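Local coordinates for AP endonuclease, family protein 2 (Mycobacterium smegmatis, PDB 5TNV) that adopts a xylose isomerase-like TIM-barrel fold, binds a magnesium ion and may act as an endonuclease, at residues 25-30 with 295-300; 66-71 with 97-102; 193-198 with 227-232; 221-226 with 252-257. All blocks are in the same frame, centred on the assembly; numbering follows the deposited sequence.

Interaction 1 of 4, residues 25-30 with 295-300; sequences HTWPIA and GPFCCE
Barrel closure is the business of this contact: strand 29-32, the first of the chain, lies parallel to strand 297-299, the last, with Ile29 beside Phe297 and Ala30 beside Cys298. Three backbone hydrogen bonds hold the pairing. Phe297 N donates to Pro28 O at 2.9 Å; Ala30 N gives an almost straight bond (177°) to Phe297 O at 3.0 Å; and Cys299 N reaches Ala30 O at 2.8 Å.

Ahead of the strands, Trp27 adds a fourth bond. Its NE1 donates to Gly295 O at 2.8 Å, with the oxygen lying in the indole plane, although the nitrogen sits above the carbonyl plane of Gly295. Trp27 CG is anti to the backbone N (chi1 -160°), which swings the indole across to the last strand. There Phe297 CE2 rests over one indole face, displaced toward the rim, and Phe297 CD2 comes within 3.6 Å of Trp27 CD1; the rings meet obliquely, planes 47° apart. On the same face of the sheet as Phe297, Ile29 runs alongside it and puts its CG2 methyl 3.7 Å from Cys299 SG. Ile29 also packs on Ile317 and Arg314 of helix 306-325.

The other face turns into the barrel. Ala30 meets His68 and Ser101 there, and Cys298 lies beside His252, a magnesium ligand. Just before the paired residues, Pro28 CB touches Pro296 CB at 4.0 Å. A first strand hydrogen-bonded in parallel to the last is the hallmark of the closed TIM barrel.

Interaction 2 of 4, residues 66-71 with 97-102; sequences FDHIDP and GLAISS
Asp70 OD2 is gripped by two hydroxyls: Ser102 OG donates to it at 2.7 Å, and Ser104 OG bonds it as well. The Ser102 hydroxyl comes from above the carboxylate plane, 37° out of it. A chi1 of -180° carries the Asp70 carboxylate over to Ser102, and OD1 is held by the N-H of Thr72, so both oxygens are pinned.

Before Asp70 in the chain, the strands pair in parallel. Ile69 is the hub: its N donates to Ala99 O at 2.9 Å and its O accepts from Ser101 N at 3.3 Å, while the bond from Ala99 N to Asp67 O is weak. On the face turned to the helices, Ile69 CG1 presses on Ile100 CG1 at 3.7 Å. Leu98 and Pro71 flank this pair, Leu98 CD1 meeting Ile69 CG2 and Pro71 CD abutting Ile100 CG2 at 3.7 Å. On the inner face, His68 CB lies 3.5 Å from Ser101 OG. Near the start of both segments, a water donates to Asp67 OD1 and to Gly97 O; Arg62 forms a salt bridge with the same carboxylate oxygen.

Gly97 closes helix 83-95 in a Schellman motif. Strand 68-70, that helix and strand 99-104 form one beta-alpha-beta unit, its isoleucines and Leu98 buried under helices 51-63 and 83-95 and strand 68-70 flanked by strand 29-32.

Interaction 3 of 4, residues 193-198 with 227-232; sequences EMYEDT and LVRLHR
Leu230 lays its CD1 methyl against Glu196 CB, 3.7 Å away, and the same methyl sits over the centre of one face of the Arg232 guanidinium. Both segments lie at the C-terminal ends of adjacent TIM-barrel strands: 193-198 leads out of strand 189-193, whose last residue, Glu193, binds magnesium through OE2, and 227-232 runs from the end of helix 225-228, which follows strand 218-221, into a loop.

Two salt bridges cross between them. Glu196 OE2 takes a hydrogen bond from Arg229 NH2 at 2.8 Å on its syn lone pair, nearly straight at 162°; a longer bond from the same nitrogen to OE1 is weak. The carboxylate stands almost upright to the guanidinium plane, 79° away, though OE2 itself lies in that plane. A bend at chi2 (-88°) folds Glu196 back so that OE1 hangs 3.6 Å above the centre of the Tyr195 ring. Tyr195 OH is held by Arg107. The second bridge, Arg232 NH2 to Asp197 OD1, spans 3.1 Å, on the syn side but tilted from the carboxylate plane.

Asp197 belongs to a type II turn, Tyr195 to Thr198, which Thr198 OG1 tightens by donating to Tyr195 O at 2.7 Å. Leu227 CD2 reaches Glu196 CB at 4.0 Å. A single water finishes the junction, accepting from Asp197 N at 2.9 Å and, weakly, from Arg232 NH1.

Interaction 4 of 4, residues 221-226 with 252-257; sequences NPDLGN and HIKNYS
Asp223 and His252 come together at the magnesium ion, which Asp223 OD2 and His252 ND1 both ligate and Glu193 completes from the protein side. The site lies where the strands of the TIM barrel end and their C-terminal loops begin. OD2 stands at the edge of the imidazole, in its plane and 3.3 Å from ND1; the metal brings the two atoms together. A chi1 of -172° turns the Asp223 carboxylate over to the histidine.

Ionic pairing comes next. Lys254 NZ donates to Asp223 OD1 at 2.8 Å on the syn side of the carboxylate, and the same ammonium is shared with Asn226 OD1 at 2.8 Å and with Glu300. Three oxygens thus fix the lysine end.

Among neutral hydrogen bonds, His252 N donates to Asn221 OD1 at 2.9 Å, at an angle of 167°. Asn221 also uses its other end: ND2 lies over the centre of one imidazole face, 3.3 Å above it, the amide and ring planes 75° apart. Asn139 binds ND2, and Ser104 binds His252 NE2, so the ring is fixed from several sides. A water accepts from Gly225 N at 3.0 Å and Lys254 N at 3.1 Å, bridging the two backbones.

Packing is close at Gly225. It lies against the Lys254 backbone, and Tyr256, its OH hydrogen-bonded to Arg229 NH1, brings CE1 to 3.1 Å from Gly225 O.

In the fold
All four contacts are largely buried, yet their chemistry shifts with their place, barrel wall against the C-terminal ends of the strands. Interactions 1 and 2 are wall: parallel strand pairs sharing one sheet, strands 29-32 and 68-70 side by side, with apolar residues facing the helices. Interactions 1 and 4 are wholly buried; 2 and 3 keep partly exposed residues. Interactions 3 and 4 both use helix 225-228 and rely on salt bridges and metal ligands; their centres lie about 9 Å apart, and together they supply all three magnesium-binding residues. Interaction 4 also holds strand 251-261, neighbour of strand 297-299 of interaction 1, and Glu300 joins the two through Lys254.

Interaction 1 of 4, residues 25-30 with 295-300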
loop_
_atom_site.group_PDB
_atom_site.type_symbol
_atom_site.label_atom_id
_atom_site.label_comp_id
_atom_site.label_asym_id
_atom_site.label_seq_id
_atom_site.Cartn_x
_atom_site.Cartn_y
_atom_site.Cartn_z
ATOM N N HIS A 25 2.149 -9.345 24.413
ATOM C CA HIS A 25 1.614 -8.024 24.838
ATOM C C HIS A 25 2.573 -7.183 25.634
ATOM O O HIS A 25 2.366 -6.004 25.905
ATOM C CB HIS A 25 0.285 -8.341 25.586
ATOM C CG HIS A 25 -0.574 -8.677 24.353
ATOM N ND1 HIS A 25 -0.407 -9.866 23.637
ATOM C CD2 HIS A 25 -1.521 -7.996 23.663
ATOM C CE1 HIS A 25 -1.227 -9.926 22.597
ATOM N NE2 HIS A 25 -1.926 -8.794 22.605
ATOM N N THR A 26 3.699 -7.748 26.034
ATOM C CA THR A 26 4.707 -6.956 26.732
ATOM C C THR A 26 5.964 -6.811 25.900
ATOM O O THR A 26 6.906 -6.158 26.359
ATOM C CB THR A 26 5.058 -7.548 28.103
ATOM O OG1 THR A 26 5.483 -8.916 27.898
ATOM C CG2 THR A 26 3.842 -7.445 29.005
ATOM N N TRP A 27 6.074 -7.444 24.728
ATOM C CA TRP A 27 7.292 -7.337 23.942
ATOM C C TRP A 27 7.456 -5.890 23.499
ATOM O O TRP A 27 6.563 -5.363 22.830
ATOM C CB TRP A 27 7.205 -8.272 22.725
ATOM C CG TRP A 27 8.536 -8.605 22.129
ATOM C CD1 TRP A 27 9.534 -7.750 21.773
ATOM C CD2 TRP A 27 9.033 -9.928 21.842
ATOM N NE1 TRP A 27 10.611 -8.436 21.298
ATOM C CE2 TRP A 27 10.325 -9.794 21.318
ATOM C CE3 TRP A 27 8.497 -11.225 21.997
ATOM C CZ2 TRP A 27 11.073 -10.886 20.933
ATOM C CZ3 TRP A 27 9.244 -12.309 21.614
ATOM C CH2 TRP A 27 10.535 -12.115 21.086
ATOM N N PRO A 28 8.537 -5.197 23.824
ATOM C CA PRO A 28 8.617 -3.784 23.440
ATOM C C PRO A 28 8.683 -3.588 21.925
ATOM O O PRO A 28 9.520 -4.194 21.282
ATOM C CB PRO A 28 9.867 -3.276 24.178
ATOM C CG PRO A 28 9.994 -4.193 25.341
ATOM C CD PRO A 28 9.669 -5.534 24.709
ATOM N N ILE A 29 7.802 -2.710 21.449
ATOM C CA ILE A 29 7.717 -2.363 20.016
ATOM C C ILE A 29 7.756 -0.847 19.970
ATOM O O ILE A 29 6.707 -0.179 20.111
ATOM C CB ILE A 29 6.505 -2.966 19.321
ATOM C CG1 ILE A 29 6.433 -4.510 19.459
ATOM C CG2 ILE A 29 6.495 -2.555 17.877
ATOM C CD1 ILE A 29 5.012 -5.036 19.213
ATOM N N ALA A 30 8.930 -0.274 19.819
ATOM C CA ALA A 30 9.097 1.162 20.013
ATOM C C ALA A 30 8.863 1.988 18.773
ATOM O O ALA A 30 9.236 1.586 17.670
ATOM C CB ALA A 30 10.517 1.448 20.471
ATOM N N GLY A 295 15.261 -9.765 21.446
ATOM C CA GLY A 295 15.439 -8.341 21.650
ATOM C C GLY A 295 14.235 -7.507 21.335
ATOM O O GLY A 295 13.300 -7.958 20.664
ATOM N N PRO A 296 14.215 -6.252 21.762
ATOM C CA PRO A 296 13.089 -5.372 21.475
ATOM C C PRO A 296 13.045 -5.049 19.962
ATOM O O PRO A 296 14.028 -5.159 19.249
ATOM C CB PRO A 296 13.356 -4.136 22.332
ATOM C CG PRO A 296 14.784 -4.141 22.597
ATOM C CD PRO A 296 15.282 -5.554 22.538
ATOM N N PHE A 297 11.853 -4.607 19.530
ATOM C CA PHE A 297 11.656 -4.080 18.189
ATOM C C PHE A 297 11.670 -2.574 18.178
ATOM O O PHE A 297 11.288 -1.930 19.186
ATOM C CB PHE A 297 10.303 -4.553 17.606
ATOM C CG PHE A 297 10.200 -6.036 17.356
ATOM C CD1 PHE A 297 10.567 -6.583 16.150
ATOM C CD2 PHE A 297 9.694 -6.882 18.324
ATOM C CE1 PHE A 297 10.439 -7.930 15.870
ATOM C CE2 PHE A 297 9.567 -8.243 18.114
ATOM C CZ PHE A 297 9.940 -8.764 16.886
ATOM N N CYS A 298 12.002 -1.993 17.053
ATOM C CA CYS A 298 11.890 -0.563 16.854
ATOM C C CYS A 298 11.334 -0.310 15.440
ATOM O O CYS A 298 11.936 -0.729 14.444
ATOM C CB CYS A 298 13.258 0.106 17.020
ATOM S SG CYS A 298 13.216 1.879 16.820
ATOM N N CYS A 299 10.162 0.309 15.412
ATOM C CA CYS A 299 9.518 0.671 14.158
ATOM C C CYS A 299 10.112 2.021 13.692
ATOM O O CYS A 299 9.914 3.045 14.351
ATOM C CB CYS A 299 8.009 0.782 14.327
ATOM S SG CYS A 299 7.219 -0.751 14.760
ATOM N N GLU A 300 10.793 1.987 12.571
ATOM C CA GLU A 300 11.381 3.064 11.801
ATOM C C GLU A 300 10.661 3.130 10.452
ATOM O O GLU A 300 10.327 2.085 9.963
ATOM C CB GLU A 300 12.906 2.915 11.536
ATOM C CG GLU A 300 13.683 4.233 11.466
ATOM C CD GLU A 300 14.118 4.641 10.075
ATOM O OE1 GLU A 300 14.639 3.831 9.245
ATOM O OE2 GLU A 300 14.011 5.909 9.840
#

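Interaction 2 of 4, residues 66-71 with 97-102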
loop_
_atom_site.group_PDB
_atom_site.type_symbol
_atom_site.label_atom_id
_atom_site.label_comp_id
_atom_site.label_asym_id
_atom_site.label_seq_id
_atom_site.Cartn_x
_atom_site.Cartn_y
_atom_site.Cartn_z
ATOM N N PHE A 66 1.203 3.324 20.758
ATOM C CA PHE A 66 2.484 2.863 21.300
ATOM C C PHE A 66 2.518 2.921 22.818
ATOM O O PHE A 66 1.933 3.801 23.444
ATOM C CB PHE A 66 3.615 3.756 20.783
ATOM C CG PHE A 66 3.965 3.482 19.348
ATOM C CD1 PHE A 66 4.895 2.472 19.069
ATOM C CD2 PHE A 66 3.419 4.177 18.292
ATOM C CE1 PHE A 66 5.236 2.151 17.759
ATOM C CE2 PHE A 66 3.747 3.861 16.977
ATOM C CZ PHE A 66 4.627 2.846 16.733
ATOM N N ASP A 67 3.246 1.968 23.401
ATOM C CA ASP A 67 3.697 1.975 24.785
ATOM C C ASP A 67 5.153 2.410 24.928
ATOM O O ASP A 67 5.537 2.888 25.995
ATOM C CB ASP A 67 3.554 0.577 25.390
ATOM C CG ASP A 67 2.135 0.116 25.527
ATOM O OD1 ASP A 67 1.317 0.849 26.000
ATOM O OD2 ASP A 67 1.859 -1.046 25.204
ATOM N N HIS A 68 5.963 2.201 23.894
ATOM C CA HIS A 68 7.379 2.451 23.944
ATOM C C HIS A 68 7.819 3.356 22.798
ATOM O O HIS A 68 7.228 3.332 21.687
ATOM C CB HIS A 68 8.193 1.152 23.893
ATOM C CG HIS A 68 8.044 0.337 25.119
ATOM N ND1 HIS A 68 7.104 -0.645 25.263
ATOM C CD2 HIS A 68 8.763 0.433 26.277
ATOM C CE1 HIS A 68 7.222 -1.165 26.471
ATOM N NE2 HIS A 68 8.200 -0.547 27.123
ATOM N N ILE A 69 8.907 4.100 23.037
ATOM C CA ILE A 69 9.603 4.893 22.053
ATOM C C ILE A 69 11.085 4.577 22.102
ATOM O O ILE A 69 11.617 4.039 23.094
ATOM C CB ILE A 69 9.376 6.412 22.229
ATOM C CG1 ILE A 69 10.093 6.926 23.472
ATOM C CG2 ILE A 69 7.917 6.758 22.195
ATOM C CD1 ILE A 69 10.311 8.413 23.532
ATOM N N ASP A 70 11.744 4.965 21.028
ATOM C CA ASP A 70 13.201 5.055 20.921
ATOM C C ASP A 70 13.454 6.503 20.540
ATOM O O ASP A 70 13.093 6.931 19.463
ATOM C CB ASP A 70 13.757 4.079 19.922
ATOM C CG ASP A 70 15.266 4.121 19.769
ATOM O OD1 ASP A 70 15.865 5.218 19.844
ATOM O OD2 ASP A 70 15.844 3.002 19.568
ATOM N N PRO A 71 14.035 7.308 21.471
ATOM C CA PRO A 71 14.170 8.748 21.183
ATOM C C PRO A 71 15.187 9.043 20.080
ATOM O O PRO A 71 15.215 10.180 19.604
ATOM C CB PRO A 71 14.655 9.306 22.524
ATOM C CG PRO A 71 15.452 8.177 23.107
ATOM C CD PRO A 71 14.627 6.947 22.765
ATOM N N GLY A 97 2.324 8.578 28.963
ATOM C CA GLY A 97 2.019 7.145 28.910
ATOM C C GLY A 97 3.029 6.310 28.150
ATOM O O GLY A 97 2.650 5.293 27.598
ATOM N N LEU A 98 4.266 6.713 28.093
ATOM C CA LEU A 98 5.291 6.064 27.302
ATOM C C LEU A 98 6.528 5.722 28.140
ATOM O O LEU A 98 6.748 6.233 29.236
ATOM C CB LEU A 98 5.687 6.978 26.125
ATOM C CG LEU A 98 4.528 7.205 25.121
ATOM C CD1 LEU A 98 4.861 8.362 24.190
ATOM C CD2 LEU A 98 4.249 5.955 24.299
ATOM N N ALA A 99 7.344 4.855 27.562
ATOM C CA ALA A 99 8.613 4.434 28.154
ATOM C C ALA A 99 9.628 4.220 27.022
ATOM O O ALA A 99 9.236 3.980 25.880
ATOM C CB ALA A 99 8.396 3.183 28.986
ATOM N N ILE A 100 10.910 4.303 27.348
ATOM C CA ILE A 100 11.982 4.103 26.393
ATOM C C ILE A 100 12.524 2.670 26.519
ATOM O O ILE A 100 13.021 2.293 27.579
ATOM C CB ILE A 100 13.107 5.107 26.569
ATOM C CG1 ILE A 100 12.602 6.520 26.223
ATOM C CG2 ILE A 100 14.300 4.738 25.747
ATOM C CD1 ILE A 100 13.536 7.649 26.577
ATOM N N SER A 101 12.463 1.902 25.419
ATOM C CA SER A 101 12.990 0.544 25.385
ATOM C C SER A 101 14.360 0.434 24.747
ATOM O O SER A 101 15.092 -0.546 25.013
ATOM C CB SER A 101 11.988 -0.397 24.700
ATOM O OG SER A 101 11.556 0.145 23.466
ATOM N N SER A 102 14.751 1.385 23.909
ATOM C CA SER A 102 16.025 1.369 23.206
ATOM C C SER A 102 16.382 2.822 22.861
ATOM O O SER A 102 15.478 3.658 22.755
ATOM C CB SER A 102 15.940 0.522 21.933
ATOM O OG SER A 102 14.916 0.965 21.065
HETATM O O HOH W 1 1.922 2.793 28.352
#

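Interaction 3 of 4, residues 193-198 with 227-232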
loop_
_atom_site.group_PDB
_atom_site.type_symbol
_atom_site.label_atom_id
_atom_site.label_comp_id
_atom_site.label_asym_id
_atom_site.label_seq_id
_atom_site.Cartn_x
_atom_site.Cartn_y
_atom_site.Cartn_z
ATOM N N GLU A 193 23.847 -1.429 13.876
ATOM C CA GLU A 193 22.835 -1.298 12.829
ATOM C C GLU A 193 23.419 -1.514 11.440
ATOM O O GLU A 193 24.231 -0.708 10.948
ATOM C CB GLU A 193 22.177 0.091 12.947
ATOM C CG GLU A 193 21.075 0.316 11.959
ATOM C CD GLU A 193 20.398 1.676 12.156
ATOM O OE1 GLU A 193 20.615 2.321 13.195
ATOM O OE2 GLU A 193 19.599 2.072 11.247
ATOM N N MET A 194 22.946 -2.564 10.775
ATOM C CA MET A 194 23.343 -2.793 9.389
ATOM C C MET A 194 22.848 -1.666 8.511
ATOM O O MET A 194 21.686 -1.255 8.606
ATOM C CB MET A 194 22.806 -4.144 8.909
ATOM C CG MET A 194 23.444 -5.318 9.625
ATOM S SD MET A 194 22.891 -6.936 9.105
ATOM C CE MET A 194 23.368 -6.904 7.362
ATOM N N TYR A 195 23.715 -1.191 7.626
ATOM C CA TYR A 195 23.458 -0.010 6.787
ATOM C C TYR A 195 24.432 -0.109 5.612
ATOM O O TYR A 195 25.600 -0.482 5.788
ATOM C CB TYR A 195 23.579 1.274 7.587
ATOM C CG TYR A 195 23.259 2.549 6.823
ATOM C CD1 TYR A 195 24.205 3.108 5.957
ATOM C CD2 TYR A 195 22.046 3.186 6.943
ATOM C CE1 TYR A 195 23.955 4.248 5.234
ATOM C CE2 TYR A 195 21.786 4.368 6.256
ATOM C CZ TYR A 195 22.715 4.879 5.412
ATOM O OH TYR A 195 22.455 6.071 4.745
ATOM N N GLU A 196 23.975 0.262 4.445
ATOM C CA GLU A 196 24.742 0.168 3.204
ATOM C C GLU A 196 26.032 0.972 3.249
ATOM O O GLU A 196 26.149 2.064 3.814
ATOM C CB GLU A 196 23.856 0.625 2.038
ATOM C CG GLU A 196 23.250 2.012 2.151
ATOM C CD GLU A 196 21.918 2.111 2.863
ATOM O OE1 GLU A 196 21.619 1.308 3.758
ATOM O OE2 GLU A 196 21.111 3.040 2.532
ATOM N N ASP A 197 27.028 0.397 2.583
ATOM C CA ASP A 197 28.304 1.084 2.326
ATOM C C ASP A 197 29.119 1.261 3.594
ATOM O O ASP A 197 30.021 2.117 3.629
ATOM C CB ASP A 197 28.110 2.396 1.570
ATOM C CG ASP A 197 27.271 2.277 0.314
ATOM O OD1 ASP A 197 27.437 1.264 -0.429
ATOM O OD2 ASP A 197 26.429 3.177 0.078
ATOM N N THR A 198 28.827 0.454 4.603
ATOM C CA THR A 198 29.555 0.448 5.871
ATOM C C THR A 198 30.221 -0.884 6.127
ATOM O O THR A 198 30.010 -1.869 5.391
ATOM C CB THR A 198 28.650 0.791 7.079
ATOM O OG1 THR A 198 27.802 -0.319 7.411
ATOM C CG2 THR A 198 27.854 2.074 6.848
ATOM N N LEU A 227 18.799 -2.270 3.009
ATOM C CA LEU A 227 19.339 -2.933 1.835
ATOM C C LEU A 227 18.310 -3.214 0.791
ATOM O O LEU A 227 18.572 -3.060 -0.435
ATOM C CB LEU A 227 20.087 -4.210 2.225
ATOM C CG LEU A 227 21.210 -4.045 3.264
ATOM C CD1 LEU A 227 21.937 -5.355 3.444
ATOM C CD2 LEU A 227 22.152 -2.907 2.921
ATOM N N VAL A 228 17.100 -3.688 1.164
ATOM C CA VAL A 228 16.062 -4.064 0.212
ATOM C C VAL A 228 15.650 -2.884 -0.661
ATOM O O VAL A 228 15.256 -3.070 -1.825
ATOM C CB VAL A 228 14.876 -4.667 0.991
ATOM C CG1 VAL A 228 13.619 -4.803 0.155
ATOM C CG2 VAL A 228 15.270 -5.989 1.643
ATOM N N ARG A 229 15.736 -1.654 -0.150
ATOM C CA ARG A 229 15.327 -0.462 -0.917
ATOM C C ARG A 229 16.307 -0.137 -2.017
ATOM O O ARG A 229 15.969 0.699 -2.890
ATOM C CB ARG A 229 15.206 0.720 0.038
ATOM C CG ARG A 229 16.547 1.235 0.603
ATOM C CD ARG A 229 16.336 2.023 1.856
ATOM N NE ARG A 229 17.593 2.448 2.458
ATOM C CZ ARG A 229 17.659 3.100 3.615
ATOM N NH1 ARG A 229 16.559 3.499 4.232
ATOM N NH2 ARG A 229 18.867 3.367 4.131
ATOM N N LEU A 230 17.531 -0.669 -2.017
ATOM C CA LEU A 230 18.581 -0.159 -2.871
ATOM C C LEU A 230 18.433 -0.635 -4.315
ATOM O O LEU A 230 18.043 -1.773 -4.603
ATOM C CB LEU A 230 19.936 -0.609 -2.350
ATOM C CG LEU A 230 20.270 -0.127 -0.933
ATOM C CD1 LEU A 230 21.568 -0.766 -0.451
ATOM C CD2 LEU A 230 20.338 1.382 -0.868
ATOM N N HIS A 231 18.838 0.238 -5.248
ATOM C CA HIS A 231 18.791 -0.064 -6.671
ATOM C C HIS A 231 20.063 -0.772 -7.113
ATOM O O HIS A 231 20.826 -0.271 -7.958
ATOM C CB HIS A 231 18.511 1.227 -7.458
ATOM C CG HIS A 231 17.249 1.908 -7.116
ATOM N ND1 HIS A 231 16.600 2.711 -8.049
ATOM C CD2 HIS A 231 16.483 1.975 -6.000
ATOM C CE1 HIS A 231 15.513 3.231 -7.514
ATOM N NE2 HIS A 231 15.430 2.796 -6.271
ATOM N N ARG A 232 20.292 -1.937 -6.531
ATOM C CA ARG A 232 21.486 -2.733 -6.767
ATOM C C ARG A 232 21.090 -4.184 -6.544
ATOM O O ARG A 232 20.094 -4.447 -5.830
ATOM C CB ARG A 232 22.658 -2.331 -5.853
ATOM C CG ARG A 232 22.478 -2.734 -4.438
ATOM C CD ARG A 232 23.661 -2.475 -3.534
ATOM N NE ARG A 232 23.909 -1.063 -3.275
ATOM C CZ ARG A 232 24.768 -0.748 -2.312
ATOM N NH1 ARG A 232 25.473 -1.588 -1.563
ATOM N NH2 ARG A 232 24.951 0.538 -2.081
HETATM O O HOH W 2 26.603 -2.162 1.247
#

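Interaction 4 of 4, residues 221-226 with 252-257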
loop_
_atom_site.group_PDB
_atom_site.type_symbol
_atom_site.label_atom_id
_atom_site.label_comp_id
_atom_site.label_asym_id
_atom_site.label_seq_id
_atom_site.Cartn_x
_atom_site.Cartn_y
_atom_site.Cartn_z
ATOM N N ASN A 221 21.854 -5.487 14.637
ATOM C CA ASN A 221 20.512 -4.959 14.391
ATOM C C ASN A 221 20.300 -5.125 12.880
ATOM O O ASN A 221 20.845 -4.330 12.086
ATOM C CB ASN A 221 20.417 -3.509 14.834
ATOM C CG ASN A 221 19.199 -2.809 14.291
ATOM O OD1 ASN A 221 18.293 -3.429 13.722
ATOM N ND2 ASN A 221 19.160 -1.492 14.469
ATOM N N PRO A 222 19.567 -6.139 12.453
ATOM C CA PRO A 222 19.430 -6.492 11.055
ATOM C C PRO A 222 18.359 -5.625 10.377
ATOM O O PRO A 222 17.273 -6.101 10.025
ATOM C CB PRO A 222 19.069 -7.973 11.096
ATOM C CG PRO A 222 18.218 -8.084 12.319
ATOM C CD PRO A 222 18.864 -7.136 13.309
ATOM N N ASP A 223 18.690 -4.337 10.177
ATOM C CA ASP A 223 17.756 -3.369 9.568
ATOM C C ASP A 223 17.817 -3.561 8.057
ATOM O O ASP A 223 18.309 -2.696 7.323
ATOM C CB ASP A 223 18.121 -1.973 9.998
ATOM C CG ASP A 223 17.115 -0.915 9.599
ATOM O OD1 ASP A 223 16.086 -1.227 8.939
ATOM O OD2 ASP A 223 17.360 0.272 9.955
ATOM N N LEU A 224 17.336 -4.721 7.603
ATOM C CA LEU A 224 17.574 -5.096 6.205
ATOM C C LEU A 224 16.677 -4.324 5.254
ATOM O O LEU A 224 16.970 -4.343 4.032
ATOM C CB LEU A 224 17.493 -6.605 5.995
ATOM C CG LEU A 224 18.462 -7.425 6.835
ATOM C CD1 LEU A 224 18.468 -8.874 6.380
ATOM C CD2 LEU A 224 19.859 -6.847 6.839
ATOM N N GLY A 225 15.676 -3.617 5.715
ATOM C CA GLY A 225 15.015 -2.658 4.848
ATOM C C GLY A 225 16.021 -1.660 4.241
ATOM O O GLY A 225 15.811 -1.221 3.110
ATOM N N ASN A 226 17.069 -1.323 4.973
ATOM C CA ASN A 226 18.082 -0.434 4.450
ATOM C C ASN A 226 18.684 -0.960 3.126
ATOM O O ASN A 226 19.068 -0.176 2.268
ATOM C CB ASN A 226 19.211 -0.219 5.442
ATOM C CG ASN A 226 18.808 0.570 6.661
ATOM O OD1 ASN A 226 17.824 1.349 6.609
ATOM N ND2 ASN A 226 19.538 0.425 7.744
ATOM N N HIS A 252 15.527 -2.844 14.135
ATOM C CA HIS A 252 14.854 -1.811 13.343
ATOM C C HIS A 252 14.148 -2.552 12.196
ATOM O O HIS A 252 14.824 -3.208 11.396
ATOM C CB HIS A 252 15.828 -0.811 12.752
ATOM C CG HIS A 252 16.406 0.206 13.654
ATOM N ND1 HIS A 252 17.142 1.251 13.142
ATOM C CD2 HIS A 252 16.363 0.301 15.017
ATOM C CE1 HIS A 252 17.500 1.958 14.202
ATOM N NE2 HIS A 252 17.062 1.455 15.336
ATOM N N ILE A 253 12.844 -2.434 12.146
ATOM C CA ILE A 253 12.047 -3.325 11.275
ATOM C C ILE A 253 11.162 -2.459 10.374
ATOM O O ILE A 253 10.231 -1.811 10.844
ATOM C CB ILE A 253 11.288 -4.349 12.140
ATOM C CG1 ILE A 253 10.536 -5.358 11.258
ATOM C CG2 ILE A 253 10.385 -3.734 13.187
ATOM C CD1 ILE A 253 10.040 -6.588 12.002
ATOM N N LYS A 254 11.458 -2.498 9.081
ATOM C CA LYS A 254 10.728 -1.707 8.076
ATOM C C LYS A 254 10.738 -2.471 6.762
ATOM O O LYS A 254 11.542 -3.382 6.530
ATOM C CB LYS A 254 11.290 -0.293 7.930
ATOM C CG LYS A 254 12.716 -0.189 7.453
ATOM C CD LYS A 254 13.110 1.250 7.141
ATOM C CE LYS A 254 14.589 1.459 6.801
ATOM N NZ LYS A 254 15.443 1.305 8.004
ATOM N N ASN A 255 9.859 -2.030 5.840
ATOM C CA ASN A 255 9.698 -2.706 4.570
ATOM C C ASN A 255 9.585 -1.706 3.405
ATOM O O ASN A 255 9.280 -0.523 3.581
ATOM C CB ASN A 255 8.492 -3.654 4.589
ATOM C CG ASN A 255 8.620 -4.926 3.781
ATOM O OD1 ASN A 255 9.601 -5.096 3.015
ATOM N ND2 ASN A 255 7.680 -5.824 3.926
ATOM N N TYR A 256 9.793 -2.244 2.220
ATOM C CA TYR A 256 9.740 -1.532 0.954
ATOM C C TYR A 256 9.186 -2.462 -0.101
ATOM O O TYR A 256 9.545 -3.655 -0.075
ATOM C CB TYR A 256 11.129 -1.107 0.452
ATOM C CG TYR A 256 11.813 -0.129 1.347
ATOM C CD1 TYR A 256 12.498 -0.511 2.491
ATOM C CD2 TYR A 256 11.787 1.244 1.056
ATOM C CE1 TYR A 256 13.114 0.389 3.314
ATOM C CE2 TYR A 256 12.411 2.173 1.868
ATOM C CZ TYR A 256 13.084 1.747 3.028
ATOM O OH TYR A 256 13.740 2.614 3.856
ATOM N N SER A 257 8.363 -1.991 -1.047
ATOM C CA SER A 257 8.254 -2.743 -2.293
ATOM C C SER A 257 9.647 -2.786 -2.933
ATOM O O SER A 257 10.461 -1.879 -2.726
ATOM C CB SER A 257 7.253 -2.105 -3.236
ATOM O OG SER A 257 7.638 -0.784 -3.549
HETATM O O HOH W 3 14.419 -3.337 8.416
#